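Side-chain contact in Lmo0131 protein (Listeria monocytogenes, PDB 4Q6J), which probably hydrolyses the bacterial second messenger cyclic di-GMP as a phosphodiesterase of the EAL family: residues V152-F157 against L164-S169. Numbering follows the deposited sequence.
With EDO (1,2-ethanediol), chain Q.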
loop_
_atom_site.group_PDB
_atom_site.type_symbol
_atom_site.label_atom_id
_atom_site.label_comp_id
_atom_site.label_asym_id
_atom_site.label_seq_id
_atom_site.Cartn_x
_atom_site.Cartn_y
_atom_site.Cartn_z
ATOM N N VAL B 152 8.192 8.160 23.960
ATOM C CA VAL B 152 7.869 7.701 22.608
ATOM C C VAL B 152 6.452 7.113 22.528
ATOM O O VAL B 152 6.091 6.219 23.286
ATOM C CB VAL B 152 8.878 6.633 22.139
ATOM C CG1 VAL B 152 8.431 6.009 20.809
ATOM C CG2 VAL B 152 10.262 7.245 22.009
ATOM N N SER B 153 5.636 7.652 21.633
ATOM C CA SER B 153 4.310 7.106 21.427
ATOM C C SER B 153 4.131 6.693 19.977
ATOM O O SER B 153 4.975 6.957 19.152
ATOM C CB SER B 153 3.241 8.120 21.815
ATOM O OG SER B 153 3.347 9.267 21.033
HETATM N N MSE B 154 3.014 6.045 19.665
HETATM C CA MSE B 154 2.713 5.664 18.285
HETATM C C MSE B 154 1.252 5.948 18.042
HETATM O O MSE B 154 0.413 5.723 18.907
HETATM C CB MSE B 154 3.046 4.179 18.028
HETATM C CG MSE B 154 2.245 3.210 18.850
HETATM SE SE MSE B 154 2.647 1.303 18.563
HETATM C CE MSE B 154 1.875 1.157 16.735
ATOM N N ASP B 155 0.944 6.451 16.859
ATOM C CA ASP B 155 -0.436 6.811 16.532
ATOM C C ASP B 155 -1.213 5.645 15.916
ATOM O O ASP B 155 -0.641 4.587 15.648
ATOM C CB ASP B 155 -0.449 8.001 15.580
ATOM C CG ASP B 155 -0.239 7.594 14.147
ATOM O OD1 ASP B 155 0.341 6.506 13.918
ATOM O OD2 ASP B 155 -0.649 8.361 13.237
ATOM N N ASP B 156 -2.508 5.864 15.681
ATOM C CA ASP B 156 -3.316 5.006 14.795
ATOM C C ASP B 156 -3.288 3.544 15.205
ATOM O O ASP B 156 -3.278 2.684 14.345
ATOM C CB ASP B 156 -2.792 5.085 13.341
ATOM C CG ASP B 156 -3.308 6.305 12.555
ATOM O OD1 ASP B 156 -3.849 7.260 13.148
ATOM O OD2 ASP B 156 -3.160 6.300 11.311
ATOM N N PHE B 157 -3.264 3.252 16.508
ATOM C CA PHE B 157 -2.998 1.880 16.863
ATOM C C PHE B 157 -4.071 0.970 16.296
ATOM O O PHE B 157 -5.236 1.051 16.599
ATOM C CB PHE B 157 -2.849 1.635 18.377
ATOM C CG PHE B 157 -2.443 0.219 18.699
ATOM C CD1 PHE B 157 -3.399 -0.761 18.828
ATOM C CD2 PHE B 157 -1.120 -0.144 18.758
ATOM C CE1 PHE B 157 -3.044 -2.059 19.084
ATOM C CE2 PHE B 157 -0.761 -1.454 19.000
ATOM C CZ PHE B 157 -1.724 -2.408 19.169
ATOM N N LEU B 164 1.006 -4.155 15.914
ATOM C CA LEU B 164 1.532 -5.119 16.867
ATOM C C LEU B 164 3.043 -5.286 16.813
ATOM O O LEU B 164 3.667 -5.514 17.827
ATOM C CB LEU B 164 0.821 -6.464 16.761
ATOM C CG LEU B 164 -0.480 -6.471 17.546
ATOM C CD1 LEU B 164 -1.097 -7.857 17.492
ATOM C CD2 LEU B 164 -0.298 -6.047 18.985
ATOM N N ALA B 165 3.605 -5.208 15.609
ATOM C CA ALA B 165 5.049 -5.320 15.415
ATOM C C ALA B 165 5.776 -4.075 15.906
ATOM O O ALA B 165 6.846 -4.165 16.486
ATOM C CB ALA B 165 5.366 -5.559 13.997
ATOM N N TYR B 166 5.193 -2.912 15.658
ATOM C CA TYR B 166 5.681 -1.692 16.276
ATOM C C TYR B 166 5.742 -1.831 17.787
ATOM O O TYR B 166 6.739 -1.511 18.437
ATOM C CB TYR B 166 4.778 -0.525 15.912
ATOM C CG TYR B 166 5.140 0.081 14.596
ATOM C CD1 TYR B 166 4.647 -0.433 13.411
ATOM C CD2 TYR B 166 5.983 1.167 14.527
ATOM C CE1 TYR B 166 4.992 0.144 12.182
ATOM C CE2 TYR B 166 6.343 1.739 13.312
ATOM C CZ TYR B 166 5.855 1.234 12.142
ATOM O OH TYR B 166 6.211 1.828 10.937
ATOM N N LEU B 167 4.655 -2.321 18.346
ATOM C CA LEU B 167 4.559 -2.508 19.773
ATOM C C LEU B 167 5.600 -3.473 20.301
ATOM O O LEU B 167 6.181 -3.249 21.347
ATOM C CB LEU B 167 3.163 -3.024 20.116
ATOM C CG LEU B 167 2.817 -2.922 21.584
ATOM C CD1 LEU B 167 3.151 -1.563 22.149
ATOM C CD2 LEU B 167 1.357 -3.164 21.697
ATOM N N ARG B 168 5.820 -4.557 19.562
ATOM C CA ARG B 168 6.778 -5.582 19.920
ATOM C C ARG B 168 8.219 -5.089 19.850
ATOM O O ARG B 168 8.980 -5.287 20.781
ATOM C CB ARG B 168 6.612 -6.768 18.980
ATOM C CG ARG B 168 7.725 -7.757 19.064
ATOM C CD ARG B 168 7.626 -8.818 17.995
ATOM N NE ARG B 168 8.489 -9.947 18.330
ATOM C CZ ARG B 168 8.445 -11.138 17.748
ATOM N NH1 ARG B 168 7.581 -11.398 16.784
ATOM N NH2 ARG B 168 9.270 -12.065 18.153
ATOM N N SER B 169 8.581 -4.412 18.762
ATOM C CA SER B 169 9.983 -4.172 18.473
ATOM C C SER B 169 10.500 -2.723 18.566
ATOM O O SER B 169 11.662 -2.460 18.244
ATOM C CB SER B 169 10.329 -4.787 17.124
ATOM O OG SER B 169 9.859 -6.122 17.069
HETATM C C1 EDO Q . -0.857 10.895 9.462
HETATM O O1 EDO Q . -0.909 11.235 10.855
HETATM C C2 EDO Q . -1.538 9.557 9.215
HETATM O O2 EDO Q . -0.773 8.522 9.824
#
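Selenomethionine Met154 lays the end of its side chain over the base of Tyr166, with CE 3.5 Å from Tyr166 CB and SE 3.9 Å from the same carbon. This joins the first strand to the helix of a beta-alpha-beta unit in the TIM barrel of the EAL domain: strand 151-154, helix 163-169, then strand 174-177, parallel to the first. Met154 CG sits between its own backbone N and carbonyl carbon (chi1 63°), and after an extended chi2 the chain bends at chi3 (-70°), which turns the methyl onto Tyr166 CB. The phenol leads away from this contact, and its ring meets Arg129 in a cation-pi interaction.

Past the strand end, the Phe157 ring reaches two leucines three residues apart on the helix, Leu164 and Leu167. Leu164 CD2 lies at the ring edge, near its plane, 3.9 Å from Phe157 CZ; Leu167 CD2 comes in obliquely, 3.8 Å from Phe157 CE2, and the Phe157 and Leu167 side chains cross at about a right angle. Val175 of the next strand touches both Phe157 and Leu167, and Leu164 of a second subunit packs on Phe157, which places this apolar cluster beside the subunit interface. No hydrogen bond spans the two segments. Just after the strand, Asp155 OD2 accepts a weak hydrogen bond of 3.4 Å from O2 of a 1,2-ethanediol, probably a crystallisation additive.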